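Local structure of beta-N-acetylhexosaminidase (Thermotoga neapolitana, 5BZA) at residues B[57-65]-B[107-115]; B[87-97]-B[141-152]. The protein probably hydrolyses terminal non-reducing N-acetyl-D-hexosamine residues in N-acetyl-beta-D-hexosaminides, as a member of glycosyl hydrolase family 3. One frame throughout, in Å; residues are numbered along the deposited sequence.

Contact 1. Residues B[57-65]-B[107-115]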
ATOM      1  N   ARG B  57     -22.411  10.978   5.189  1.00 19.61           N
ATOM      2  CA  ARG B  57     -21.094  11.595   5.354  1.00 23.54           C
ATOM      3  C   ARG B  57     -20.459  11.116   6.645  1.00 17.82           C
ATOM      4  O   ARG B  57     -21.121  11.106   7.686  1.00 15.16           O
ATOM      5  CB  ARG B  57     -21.201  13.128   5.379  1.00 28.85           C
ATOM      6  CG  ARG B  57     -21.714  13.785   4.093  1.00 33.07           C
ATOM      7  CD  ARG B  57     -21.885  15.299   4.302  1.00 40.91           C
ATOM      8  NE  ARG B  57     -22.628  15.605   5.532  1.00 43.65           N
ATOM      9  CZ  ARG B  57     -22.537  16.751   6.212  1.00 51.35           C
ATOM     10  NH1 ARG B  57     -21.718  17.715   5.795  1.00 48.51           N
ATOM     11  NH2 ARG B  57     -23.260  16.936   7.318  1.00 51.25           N
ATOM     12  N   PHE B  58     -19.199  10.681   6.572  1.00 11.12           N
ATOM     13  CA  PHE B  58     -18.476  10.252   7.747  1.00  8.66           C
ATOM     14  C   PHE B  58     -17.102  10.896   7.712  1.00 10.60           C
ATOM     15  O   PHE B  58     -16.542  11.074   6.639  1.00 10.17           O
ATOM     16  CB  PHE B  58     -18.292   8.740   7.803  1.00  7.85           C
ATOM     17  CG  PHE B  58     -19.556   7.954   7.749  1.00 10.60           C
ATOM     18  CD1 PHE B  58     -20.081   7.530   6.507  1.00 12.85           C
ATOM     19  CD2 PHE B  58     -20.199   7.576   8.933  1.00  8.18           C
ATOM     20  CE1 PHE B  58     -21.232   6.754   6.452  1.00 11.76           C
ATOM     21  CE2 PHE B  58     -21.345   6.811   8.895  1.00 10.41           C
ATOM     22  CZ  PHE B  58     -21.878   6.386   7.645  1.00 12.93           C
ATOM     23  N   ILE B  59     -16.558  11.210   8.888  1.00  8.98           N
ATOM     24  CA  ILE B  59     -15.139  11.444   9.054  1.00  9.49           C
ATOM     25  C   ILE B  59     -14.496  10.070   9.229  1.00 10.42           C
ATOM     26  O   ILE B  59     -14.881   9.326  10.150  1.00  8.82           O
ATOM     27  CB  ILE B  59     -14.835  12.342  10.298  1.00 10.10           C
ATOM     28  CG1 ILE B  59     -15.648  13.634  10.207  1.00 12.34           C
ATOM     29  CG2 ILE B  59     -13.328  12.636  10.390  1.00  6.86           C
ATOM     30  CD1 ILE B  59     -15.653  14.437  11.465  1.00 10.38           C
ATOM     31  N   VAL B  60     -13.540   9.734   8.353  1.00 10.73           N
ATOM     32  CA  VAL B  60     -12.924   8.408   8.327  1.00 10.24           C
ATOM     33  C   VAL B  60     -11.445   8.540   8.631  1.00 10.35           C
ATOM     34  O   VAL B  60     -10.724   9.258   7.914  1.00 11.40           O
ATOM     35  CB  VAL B  60     -13.081   7.676   6.930  1.00 10.33           C
ATOM     36  CG1 VAL B  60     -12.404   6.280   6.947  1.00  7.35           C
ATOM     37  CG2 VAL B  60     -14.549   7.564   6.534  1.00 10.15           C
ATOM     38  N   SER B  61     -10.981   7.843   9.673  1.00  7.31           N
ATOM     39  CA  SER B  61      -9.658   8.099  10.178  1.00  7.59           C
ATOM     40  C   SER B  61      -8.888   6.796  10.433  1.00  8.72           C
ATOM     41  O   SER B  61      -9.476   5.706  10.543  1.00  8.65           O
ATOM     42  CB  SER B  61      -9.770   8.924  11.491  1.00  7.67           C
ATOM     43  OG  SER B  61      -8.520   9.492  11.808  1.00  6.22           O
ATOM     44  N   SER B  62      -7.572   6.923  10.573  1.00  9.10           N
ATOM     45  CA  SER B  62      -6.716   5.824  11.003  1.00  9.92           C
ATOM     46  C   SER B  62      -5.692   6.327  12.017  1.00 11.92           C
ATOM     47  O   SER B  62      -5.494   7.556  12.155  1.00 10.09           O
ATOM     48  CB  SER B  62      -5.977   5.216   9.819  1.00  8.08           C
ATOM     49  OG  SER B  62      -4.918   6.098   9.457  1.00  7.35           O
ATOM     50  N   ASP B  63      -4.997   5.381  12.653  1.00  9.68           N
ATOM     51  CA  ASP B  63      -3.873   5.708  13.524  1.00 11.63           C
ATOM     52  C   ASP B  63      -2.538   5.571  12.805  1.00  9.87           C
ATOM     53  O   ASP B  63      -1.523   5.237  13.431  1.00  9.41           O
ATOM     54  CB  ASP B  63      -3.823   4.811  14.771  1.00 11.47           C
ATOM     55  CG  ASP B  63      -4.910   5.111  15.765  1.00 13.18           C
ATOM     56  OD1 ASP B  63      -5.328   6.276  15.850  1.00 11.51           O
ATOM     57  OD2 ASP B  63      -5.305   4.175  16.501  1.00 15.07           O
ATOM     58  N   HIS B  64      -2.522   5.808  11.507  1.00  9.90           N
ATOM     59  CA  HIS B  64      -1.306   5.591  10.772  1.00  8.87           C
ATOM     60  C   HIS B  64      -0.355   6.760  10.929  1.00  9.41           C
ATOM     61  O   HIS B  64      -0.347   7.680  10.123  1.00  8.38           O
ATOM     62  CB  HIS B  64      -1.581   5.306   9.276  1.00 11.08           C
ATOM     63  CG  HIS B  64      -0.367   4.811   8.551  1.00  9.34           C
ATOM     64  ND1 HIS B  64      -0.073   3.473   8.422  1.00  8.63           N
ATOM     65  CD2 HIS B  64       0.685   5.481   8.023  1.00 10.05           C
ATOM     66  CE1 HIS B  64       1.084   3.341   7.798  1.00 10.21           C
ATOM     67  NE2 HIS B  64       1.570   4.543   7.551  1.00  9.22           N
ATOM     68  N   GLU B  65       0.490   6.693  11.964  1.00 11.23           N
ATOM     69  CA  GLU B  65       1.388   7.787  12.308  1.00 10.01           C
ATOM     70  C   GLU B  65       2.631   7.805  11.476  1.00 10.63           C
ATOM     71  O   GLU B  65       3.281   8.859  11.304  1.00 10.52           O
ATOM     72  CB  GLU B  65       1.814   7.707  13.790  1.00  9.81           C
ATOM     73  CG  GLU B  65       0.689   7.933  14.781  1.00 11.24           C
ATOM     74  CD  GLU B  65       1.117   7.787  16.264  1.00 10.14           C
ATOM     75  OE1 GLU B  65       2.303   7.576  16.579  1.00  9.66           O
ATOM     76  OE2 GLU B  65       0.227   7.918  17.122  1.00 11.65           O
ATOM     77  N   GLY B 107      -9.871   6.677   0.567  1.00 12.45           N
ATOM     78  CA  GLY B 107     -11.141   7.057   1.146  1.00 10.98           C
ATOM     79  C   GLY B 107     -11.027   7.613   2.575  1.00 11.06           C
ATOM     80  O   GLY B 107     -12.044   7.988   3.146  1.00 11.50           O
ATOM     81  N   PHE B 108      -9.834   7.670   3.169  1.00 10.09           N
ATOM     82  CA  PHE B 108      -9.702   8.318   4.497  1.00  8.77           C
ATOM     83  C   PHE B 108      -9.836   9.858   4.340  1.00 13.05           C
ATOM     84  O   PHE B 108      -9.645  10.379   3.249  1.00 10.64           O
ATOM     85  CB  PHE B 108      -8.370   7.929   5.158  1.00  7.24           C
ATOM     86  CG  PHE B 108      -8.313   6.485   5.600  1.00  9.16           C
ATOM     87  CD1 PHE B 108      -8.772   6.101   6.867  1.00  9.76           C
ATOM     88  CD2 PHE B 108      -7.868   5.485   4.704  1.00 10.34           C
ATOM     89  CE1 PHE B 108      -8.730   4.750   7.273  1.00  9.55           C
ATOM     90  CE2 PHE B 108      -7.833   4.132   5.075  1.00  8.54           C
ATOM     91  CZ  PHE B 108      -8.267   3.760   6.362  1.00  8.33           C
ATOM     92  N   ASN B 109     -10.290  10.585   5.359  1.00 11.96           N
ATOM     93  CA  ASN B 109     -10.191  12.049   5.272  1.00 11.59           C
ATOM     94  C   ASN B 109      -9.633  12.710   6.545  1.00 11.23           C
ATOM     95  O   ASN B 109      -9.454  13.935   6.598  1.00  8.33           O
ATOM     96  CB  ASN B 109     -11.553  12.660   4.914  1.00 14.50           C
ATOM     97  CG  ASN B 109     -12.684  12.065   5.705  1.00 16.32           C
ATOM     98  OD1 ASN B 109     -12.600  11.953   6.930  1.00 13.06           O
ATOM     99  ND2 ASN B 109     -13.773  11.677   5.012  1.00 18.24           N
ATOM    100  N   MET B 110      -9.236  11.888   7.516  1.00 12.84           N
ATOM    101  CA  MET B 110      -8.592  12.388   8.727  1.00  8.94           C
ATOM    102  C   MET B 110      -7.512  11.386   9.075  1.00 10.32           C
ATOM    103  O   MET B 110      -7.601  10.228   8.698  1.00  6.23           O
ATOM    104  CB  MET B 110      -9.591  12.546   9.884  1.00  6.88           C
ATOM    105  CG  MET B 110      -8.963  13.097  11.191  1.00 10.72           C
ATOM    106  SD  MET B 110     -10.189  13.503  12.471  1.00  8.17           S
ATOM    107  CE  MET B 110     -10.828  15.052  11.819  1.00  5.96           C
ATOM    108  N   VAL B 111      -6.474  11.844   9.749  1.00  9.48           N
ATOM    109  CA  VAL B 111      -5.517  10.964  10.350  1.00  7.14           C
ATOM    110  C   VAL B 111      -5.306  11.418  11.820  1.00  9.63           C
ATOM    111  O   VAL B 111      -5.218  12.607  12.134  1.00  7.57           O
ATOM    112  CB  VAL B 111      -4.197  10.962   9.563  1.00  6.87           C
ATOM    113  CG1 VAL B 111      -3.511  12.357   9.645  1.00  9.04           C
ATOM    114  CG2 VAL B 111      -3.285   9.821  10.028  1.00  7.45           C
ATOM    115  N   PHE B 112      -5.216  10.442  12.715  1.00 10.09           N
ATOM    116  CA  PHE B 112      -4.955  10.728  14.117  1.00  9.63           C
ATOM    117  C   PHE B 112      -3.436  10.859  14.252  1.00  9.56           C
ATOM    118  O   PHE B 112      -2.777  10.006  14.862  1.00  7.67           O
ATOM    119  CB  PHE B 112      -5.541   9.636  15.018  1.00  7.17           C
ATOM    120  CG  PHE B 112      -7.050   9.644  15.075  1.00  7.14           C
ATOM    121  CD1 PHE B 112      -7.763  10.758  14.717  1.00  7.31           C
ATOM    122  CD2 PHE B 112      -7.751   8.535  15.535  1.00  9.06           C
ATOM    123  CE1 PHE B 112      -9.164  10.791  14.805  1.00  6.74           C
ATOM    124  CE2 PHE B 112      -9.161   8.554  15.621  1.00  8.26           C
ATOM    125  CZ  PHE B 112      -9.863   9.695  15.241  1.00  7.81           C
ATOM    126  N   ALA B 113      -2.921  11.946  13.672  1.00 25.01           N
ATOM    127  CA  ALA B 113      -1.516  12.304  13.691  1.00  8.92           C
ATOM    128  C   ALA B 113      -1.439  13.776  13.259  1.00  9.86           C
ATOM    129  O   ALA B 113      -2.413  14.281  12.701  1.00  9.72           O
ATOM    130  CB  ALA B 113      -0.731  11.437  12.766  1.00 10.12           C
ATOM    131  N   PRO B 114      -0.322  14.475  13.533  1.00  8.42           N
ATOM    132  CA  PRO B 114       0.916  14.076  14.221  1.00 11.73           C
ATOM    133  C   PRO B 114       0.854  14.087  15.765  1.00  9.01           C
ATOM    134  O   PRO B 114       0.027  14.756  16.380  1.00  6.13           O
ATOM    135  CB  PRO B 114       1.932  15.129  13.741  1.00  5.82           C
ATOM    136  CG  PRO B 114       1.117  16.344  13.600  1.00  9.66           C
ATOM    137  CD  PRO B 114      -0.259  15.890  13.114  1.00  7.54           C
ATOM    138  N   VAL B 115       1.736  13.288  16.352  1.00  8.33           N
ATOM    139  CA  VAL B 115       2.072  13.314  17.764  1.00  7.39           C
ATOM    140  C   VAL B 115       2.919  14.530  18.037  1.00  8.94           C
ATOM    141  O   VAL B 115       4.005  14.687  17.423  1.00  6.07           O
ATOM    142  CB  VAL B 115       2.857  12.057  18.170  1.00  8.85           C
ATOM    143  CG1 VAL B 115       3.573  12.250  19.574  1.00  7.75           C
ATOM    144  CG2 VAL B 115       1.939  10.862  18.132  1.00  6.28           C
TER
HETATM  145  O   HOH W   1      -5.872   8.069   7.928  1.00 12.84           O

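Contact 2. Residues B[87-97]-B[141-152]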
ATOM      1  N   VAL B  87      16.017  15.638  11.360  1.00  9.64           N
ATOM      2  CA  VAL B  87      16.248  16.047   9.984  1.00  9.67           C
ATOM      3  C   VAL B  87      15.422  17.292   9.696  1.00 11.33           C
ATOM      4  O   VAL B  87      14.425  17.547  10.384  1.00 10.19           O
ATOM      5  CB  VAL B  87      15.882  14.879   9.021  1.00 10.86           C
ATOM      6  CG1 VAL B  87      16.007  15.272   7.579  1.00 10.27           C
ATOM      7  CG2 VAL B  87      16.782  13.668   9.330  1.00  9.13           C
ATOM      8  N   ASP B  88      15.845  18.063   8.704  1.00  8.83           N
ATOM      9  CA  ASP B  88      15.054  19.148   8.137  1.00 10.19           C
ATOM     10  C   ASP B  88      13.549  18.840   8.077  1.00 13.19           C
ATOM     11  O   ASP B  88      13.125  17.907   7.372  1.00 13.37           O
ATOM     12  CB  ASP B  88      15.544  19.433   6.715  1.00 11.95           C
ATOM     13  CG  ASP B  88      14.951  20.706   6.121  1.00 13.66           C
ATOM     14  OD1 ASP B  88      13.875  21.167   6.542  1.00 16.46           O
ATOM     15  OD2 ASP B  88      15.568  21.231   5.179  1.00 16.20           O
ATOM     16  N   PRO B  89      12.734  19.653   8.784  1.00 10.55           N
ATOM     17  CA  PRO B  89      11.285  19.429   8.885  1.00 12.62           C
ATOM     18  C   PRO B  89      10.561  19.338   7.520  1.00 10.95           C
ATOM     19  O   PRO B  89       9.487  18.695   7.409  1.00 10.78           O
ATOM     20  CB  PRO B  89      10.787  20.664   9.684  1.00 12.37           C
ATOM     21  CG  PRO B  89      11.923  21.633   9.679  1.00 12.23           C
ATOM     22  CD  PRO B  89      13.171  20.815   9.585  1.00 10.85           C
ATOM     23  N   VAL B  90      11.142  19.943   6.496  1.00  8.37           N
ATOM     24  CA  VAL B  90      10.571  19.828   5.158  1.00 15.28           C
ATOM     25  C   VAL B  90      10.333  18.374   4.754  1.00 14.26           C
ATOM     26  O   VAL B  90       9.284  18.041   4.228  1.00 13.59           O
ATOM     27  CB  VAL B  90      11.480  20.523   4.107  1.00 11.75           C
ATOM     28  CG1 VAL B  90      11.226  19.991   2.702  1.00 14.33           C
ATOM     29  CG2 VAL B  90      11.270  22.010   4.197  1.00 13.39           C
ATOM     30  N   PHE B  91      11.290  17.513   5.049  1.00  6.70           N
ATOM     31  CA  PHE B  91      11.128  16.088   4.804  1.00 11.64           C
ATOM     32  C   PHE B  91       9.924  15.524   5.555  1.00 13.33           C
ATOM     33  O   PHE B  91       9.256  14.620   5.055  1.00 13.95           O
ATOM     34  CB  PHE B  91      12.410  15.337   5.143  1.00  9.34           C
ATOM     35  CG  PHE B  91      13.471  15.518   4.114  1.00 13.89           C
ATOM     36  CD1 PHE B  91      13.412  14.808   2.902  1.00 13.45           C
ATOM     37  CD2 PHE B  91      14.478  16.441   4.301  1.00 11.01           C
ATOM     38  CE1 PHE B  91      14.355  15.000   1.931  1.00 15.18           C
ATOM     39  CE2 PHE B  91      15.425  16.631   3.340  1.00 16.29           C
ATOM     40  CZ  PHE B  91      15.376  15.896   2.138  1.00 16.05           C
ATOM     41  N   THR B  92       9.618  16.036   6.747  1.00 13.28           N
ATOM     42  CA  THR B  92       8.405  15.585   7.443  1.00  9.23           C
ATOM     43  C   THR B  92       7.116  16.004   6.699  1.00 10.91           C
ATOM     44  O   THR B  92       6.152  15.215   6.574  1.00  9.93           O
ATOM     45  CB  THR B  92       8.370  16.125   8.909  1.00 12.90           C
ATOM     46  OG1 THR B  92       9.577  15.701   9.584  1.00  8.21           O
ATOM     47  CG2 THR B  92       7.112  15.668   9.635  1.00 30.96           C
ATOM     48  N   GLY B  93       7.083  17.250   6.233  1.00  6.24           N
ATOM     49  CA  GLY B  93       5.956  17.711   5.437  1.00 13.85           C
ATOM     50  C   GLY B  93       5.782  16.855   4.167  1.00 10.53           C
ATOM     51  O   GLY B  93       4.658  16.490   3.820  1.00  8.88           O
ATOM     52  N   ARG B  94       6.885  16.536   3.485  1.00  5.05           N
ATOM     53  CA  ARG B  94       6.813  15.716   2.252  1.00 19.46           C
ATOM     54  C   ARG B  94       6.283  14.296   2.563  1.00 10.70           C
ATOM     55  O   ARG B  94       5.417  13.756   1.840  1.00  9.83           O
ATOM     56  CB  ARG B  94       8.191  15.666   1.570  1.00  9.01           C
ATOM     57  CG  ARG B  94       8.704  17.029   1.053  1.00  9.58           C
ATOM     58  CD  ARG B  94       9.970  16.921   0.158  1.00 12.31           C
ATOM     59  NE  ARG B  94      10.382  18.258  -0.326  1.00 21.61           N
ATOM     60  CZ  ARG B  94      11.645  18.704  -0.449  1.00 26.09           C
ATOM     61  NH1 ARG B  94      12.687  17.952  -0.095  1.00 16.64           N
ATOM     62  NH2 ARG B  94      11.867  19.946  -0.892  1.00 28.77           N
ATOM     63  N   TYR B  95       6.753  13.703   3.656  1.00 10.87           N
ATOM     64  CA  TYR B  95       6.247  12.398   4.015  1.00  8.67           C
ATOM     65  C   TYR B  95       4.732  12.486   4.304  1.00  9.39           C
ATOM     66  O   TYR B  95       3.954  11.626   3.915  1.00  8.21           O
ATOM     67  CB  TYR B  95       6.963  11.848   5.243  1.00  8.61           C
ATOM     68  CG  TYR B  95       6.167  10.744   5.894  1.00 12.42           C
ATOM     69  CD1 TYR B  95       6.064   9.492   5.294  1.00 11.05           C
ATOM     70  CD2 TYR B  95       5.442  10.977   7.068  1.00  9.81           C
ATOM     71  CE1 TYR B  95       5.303   8.471   5.870  1.00  8.82           C
ATOM     72  CE2 TYR B  95       4.676   9.987   7.633  1.00  8.90           C
ATOM     73  CZ  TYR B  95       4.607   8.725   7.031  1.00  9.08           C
ATOM     74  OH  TYR B  95       3.852   7.730   7.625  1.00  8.67           O
ATOM     75  N   CYS B  96       4.320  13.495   5.058  1.00  9.72           N
ATOM     76  CA  CYS B  96       2.918  13.552   5.448  1.00 12.64           C
ATOM     77  C   CYS B  96       2.052  13.908   4.230  1.00  8.72           C
ATOM     78  O   CYS B  96       0.878  13.548   4.137  1.00  6.02           O
ATOM     79  CB  CYS B  96       2.711  14.549   6.601  1.00  6.29           C
ATOM     80  SG  CYS B  96       3.420  13.969   8.167  1.00  7.24           S
ATOM     81  N   GLU B  97       2.614  14.628   3.288  1.00  6.60           N
ATOM     82  CA  GLU B  97       1.835  14.857   2.077  1.00 10.65           C
ATOM     83  C   GLU B  97       1.637  13.566   1.263  1.00 10.79           C
ATOM     84  O   GLU B  97       0.557  13.341   0.704  1.00  8.77           O
ATOM     85  CB  GLU B  97       2.455  15.905   1.178  1.00 13.80           C
ATOM     86  CG  GLU B  97       1.493  16.261   0.046  1.00 11.96           C
ATOM     87  CD  GLU B  97       2.076  17.231  -0.947  1.00 23.06           C
ATOM     88  OE1 GLU B  97       3.280  17.595  -0.819  1.00 30.83           O
ATOM     89  OE2 GLU B  97       1.305  17.643  -1.845  1.00 24.22           O
ATOM     90  N   SER B 141       8.271  22.833  14.742  1.00 12.36           N
ATOM     91  CA  SER B 141       8.449  23.033  13.299  1.00 14.20           C
ATOM     92  C   SER B 141       8.095  21.736  12.537  1.00 12.01           C
ATOM     93  O   SER B 141       7.414  21.772  11.503  1.00 10.65           O
ATOM     94  CB  SER B 141       9.872  23.524  12.943  1.00 17.30           C
ATOM     95  OG  SER B 141      10.901  22.576  13.178  1.00 15.42           O
ATOM     96  N   HIS B 142       8.490  20.595  13.085  1.00 12.02           N
ATOM     97  CA  HIS B 142       8.175  19.319  12.447  1.00 12.97           C
ATOM     98  C   HIS B 142       6.670  19.019  12.500  1.00  9.92           C
ATOM     99  O   HIS B 142       6.110  18.444  11.564  1.00 10.59           O
ATOM    100  CB  HIS B 142       8.967  18.195  13.086  1.00 10.94           C
ATOM    101  CG  HIS B 142      10.418  18.224  12.736  1.00 10.79           C
ATOM    102  ND1 HIS B 142      11.307  19.123  13.302  1.00 10.65           N
ATOM    103  CD2 HIS B 142      11.135  17.499  11.846  1.00  9.74           C
ATOM    104  CE1 HIS B 142      12.514  18.907  12.812  1.00 13.12           C
ATOM    105  NE2 HIS B 142      12.435  17.935  11.914  1.00 11.68           N
ATOM    106  N   GLY B 143       6.029  19.399  13.590  1.00 10.54           N
ATOM    107  CA  GLY B 143       4.586  19.252  13.729  1.00  9.86           C
ATOM    108  C   GLY B 143       3.802  20.130  12.773  1.00  9.56           C
ATOM    109  O   GLY B 143       2.753  19.700  12.220  1.00  9.21           O
ATOM    110  N   MET B 144       4.275  21.371  12.588  1.00  6.03           N
ATOM    111  CA  MET B 144       3.637  22.250  11.618  1.00 11.01           C
ATOM    112  C   MET B 144       3.795  21.695  10.192  1.00  9.22           C
ATOM    113  O   MET B 144       2.856  21.705   9.402  1.00  6.97           O
ATOM    114  CB  MET B 144       4.213  23.658  11.696  1.00  9.48           C
ATOM    115  CG  MET B 144       3.436  24.690  10.917  1.00  6.63           C
ATOM    116  SD  MET B 144       1.794  25.139  11.536  1.00 11.34           S
ATOM    117  CE  MET B 144       0.764  24.192  10.406  1.00  8.77           C
ATOM    118  N   GLU B 145       4.996  21.254   9.866  1.00  9.92           N
ATOM    119  CA  GLU B 145       5.232  20.643   8.578  1.00 10.99           C
ATOM    120  C   GLU B 145       4.322  19.457   8.387  1.00 11.07           C
ATOM    121  O   GLU B 145       3.762  19.273   7.296  1.00 11.69           O
ATOM    122  CB  GLU B 145       6.675  20.223   8.431  1.00 11.99           C
ATOM    123  CG  GLU B 145       7.609  21.348   7.974  1.00 14.58           C
ATOM    124  CD  GLU B 145       7.427  21.680   6.484  1.00 16.23           C
ATOM    125  OE1 GLU B 145       6.659  20.961   5.785  1.00 16.88           O
ATOM    126  OE2 GLU B 145       8.102  22.604   5.982  1.00 15.07           O
ATOM    127  N   ALA B 146       4.151  18.660   9.437  1.00 10.48           N
ATOM    128  CA  ALA B 146       3.319  17.483   9.322  1.00  9.52           C
ATOM    129  C   ALA B 146       1.888  17.849   9.024  1.00  8.84           C
ATOM    130  O   ALA B 146       1.244  17.259   8.134  1.00  8.95           O
ATOM    131  CB  ALA B 146       3.400  16.646  10.575  1.00  6.69           C
ATOM    132  N   CYS B 147       1.369  18.812   9.767  1.00  8.61           N
ATOM    133  CA  CYS B 147      -0.021  19.216   9.551  1.00 10.03           C
ATOM    134  C   CYS B 147      -0.251  19.789   8.155  1.00  8.61           C
ATOM    135  O   CYS B 147      -1.289  19.513   7.539  1.00  9.15           O
ATOM    136  CB  CYS B 147      -0.452  20.240  10.617  1.00 10.81           C
ATOM    137  SG  CYS B 147      -0.690  19.439  12.217  1.00  4.55           S
ATOM    138  N   MET B 148       0.694  20.611   7.697  1.00 16.82           N
ATOM    139  CA  MET B 148       0.610  21.218   6.394  1.00 10.59           C
ATOM    140  C   MET B 148       0.654  20.114   5.301  1.00 11.29           C
ATOM    141  O   MET B 148      -0.159  20.120   4.396  1.00  9.00           O
ATOM    142  CB  MET B 148       1.738  22.241   6.195  1.00 11.60           C
ATOM    143  CG  MET B 148       1.609  23.077   4.925  1.00 17.09           C
ATOM    144  SD  MET B 148       0.072  24.078   4.883  1.00 18.51           S
ATOM    145  CE  MET B 148       0.394  25.368   6.140  1.00 16.00           C
ATOM    146  N   GLY B 149       1.581  19.165   5.427  1.00 10.06           N
ATOM    147  CA  GLY B 149       1.666  18.046   4.513  1.00  7.73           C
ATOM    148  C   GLY B 149       0.385  17.215   4.438  1.00  8.41           C
ATOM    149  O   GLY B 149      -0.113  16.954   3.327  1.00 10.47           O
ATOM    150  N   TYR B 150      -0.107  16.726   5.583  1.00  8.56           N
ATOM    151  CA  TYR B 150      -1.363  15.954   5.601  1.00  7.85           C
ATOM    152  C   TYR B 150      -2.461  16.729   4.913  1.00  9.10           C
ATOM    153  O   TYR B 150      -3.237  16.213   4.095  1.00  9.29           O
ATOM    154  CB  TYR B 150      -1.815  15.637   7.026  1.00  6.99           C
ATOM    155  CG  TYR B 150      -1.062  14.522   7.694  1.00  9.87           C
ATOM    156  CD1 TYR B 150      -0.773  13.333   7.013  1.00  6.91           C
ATOM    157  CD2 TYR B 150      -0.612  14.666   9.026  1.00  8.62           C
ATOM    158  CE1 TYR B 150      -0.058  12.321   7.639  1.00  7.99           C
ATOM    159  CE2 TYR B 150       0.089  13.666   9.663  1.00  8.79           C
ATOM    160  CZ  TYR B 150       0.360  12.482   8.972  1.00 11.49           C
ATOM    161  OH  TYR B 150       1.068  11.463   9.600  1.00  9.69           O
ATOM    162  N   PHE B 151      -2.542  17.990   5.285  1.00 10.84           N
ATOM    163  CA  PHE B 151      -3.551  18.857   4.729  1.00 10.89           C
ATOM    164  C   PHE B 151      -3.448  19.014   3.185  1.00 12.81           C
ATOM    165  O   PHE B 151      -4.440  18.856   2.472  1.00 13.07           O
ATOM    166  CB  PHE B 151      -3.431  20.197   5.431  1.00 12.39           C
ATOM    167  CG  PHE B 151      -4.572  21.075   5.216  1.00 16.37           C
ATOM    168  CD1 PHE B 151      -5.810  20.715   5.724  1.00 14.22           C
ATOM    169  CD2 PHE B 151      -4.416  22.300   4.576  1.00 19.88           C
ATOM    170  CE1 PHE B 151      -6.908  21.535   5.550  1.00 16.77           C
ATOM    171  CE2 PHE B 151      -5.503  23.146   4.405  1.00 20.98           C
ATOM    172  CZ  PHE B 151      -6.754  22.766   4.900  1.00 23.70           C
ATOM    173  N   LYS B 152      -2.253  19.313   2.677  1.00 11.75           N
ATOM    174  CA  LYS B 152      -2.015  19.397   1.251  1.00 14.29           C
ATOM    175  C   LYS B 152      -2.431  18.076   0.576  1.00 16.47           C
ATOM    176  O   LYS B 152      -3.110  18.091  -0.432  1.00 17.65           O
ATOM    177  CB  LYS B 152      -0.543  19.695   0.954  1.00 14.50           C
ATOM    178  CG  LYS B 152      -0.077  21.184   0.985  1.00 18.27           C
ATOM    179  CD  LYS B 152       1.331  21.245   0.305  1.00 19.14           C
ATOM    180  CE  LYS B 152       2.036  22.623   0.207  1.00 23.65           C
ATOM    181  NZ  LYS B 152       2.686  23.268   1.388  1.00 23.59           N
TER
HETATM  182  O   HOH W   2       1.098   9.029   8.489  1.00 12.84           O

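Contact 1. Residues B[57-65]-B[107-115]
Both ends of the Asn109 carboxamide bind the backbone of Phe58 to Val60. Asn109 OD1 accepts from Val60 N at 2.8 Å, the donor tilted out of the carbonyl plane, while Asn109 ND2 gives a longer bond to Phe58 O (3.3 Å) that stays near the amide plane. A chi1 of 45°, with CG between the backbone N and the carbonyl carbon, brings the amide round to these two partners while Asn109 N remains directed at the same strand. Asn109 N bonds Val60 O at 2.9 Å, and Met110 N reaches the same oxygen at 3.0 Å, so one buried carbonyl is held by two donors. An alanine here would keep the backbone bond but is likely to leave Val60 N and Phe58 O without these side-chain mates. The two segments contain neighbouring parallel strands of the TIM barrel, 59-62 and 110-111, and the backbone pairing continues past strand 110-111, where Phe112 N donates to Ser62 O (3.0 Å) almost straight, at 170°. The two serine hydroxyls have different partners. Ser61 OG makes a weak bond to Met110 O and sits over one face of the Phe112 ring, which also receives Ser61 CB. Ser62 OG accepts from His64 N at 3.2 Å, forming an ST turn, and bonds a water that donates to Met110 O. At the far end, Val115 CG2 packs 3.6 Å from Glu65 OE2, an oxygen whose charge is met by salt bridges to Lys160 and Arg130; Lys160 also bonds Phe112 O.

Contact 2. Residues B[87-97]-B[141-152]
Gly93 and Gly149 bring helices 89-106 and 136-153, neighbours in the outer layer of the TIM barrel, into backbone contact: the axes of the two segments approach to 6.8 Å and cross at -29°, and a side-chain carbon at either glycine would collide with the other helix. CA-H...O contacts mark the seam, with Gly149 CA 3.4 Å from Gly93 O and Glu97 CA 3.1 Å from Gly149 O.

Two rings carry the CH-pi packing. Pro89 CB lies over the centre of the His142 ring, only 4° off its normal, and Cys96 CB sits similarly over Tyr150. Cys96 SG shares that face, 3.5 Å from Tyr150 CZ, and touches Ala146 CB as well. Glu145 bends at chi2 (-74°), which lays its carboxylate alongside Val90 and against the glycine, Glu145 OE1 being 3.3 Å from Gly93 CA.

Among the polar groups, His142 NE2 donates to Val87 O in its ring plane, although the modelled separation of 2.5 Å is unusually short. Glu97 packs against Lys152 CB through its OE2, but that oxygen's salt bridge goes to Arg319 of the second subunit. One water joins the two tyrosines, 2.7 Å from Tyr150 OH and donating to Tyr95 OH at 3.2 Å.

In the fold
The segments alternate along the chain: 57-65, 87-97, 107-115, 141-152. Strand 59-62 leads, by way of the short helix 81-85, to helix 89-106, then strand 110-111 and helix 136-153, so contact 1 joins the strands and contact 2 the helices of two successive beta-alpha units in the same barrel. Their centres are 16 Å apart, at about 9 and 23 Å from the chain centre. The layers touch where Val111 CG1 lies 3.8 Å from Tyr150 CD2 and Ala113 CB 3.6 Å from Tyr150 OH. Contact 1 thus belongs to the barrel's sheet, with Val115 near the metal-binding His161, whereas contact 2 lies in the outer wall and meets the second subunit.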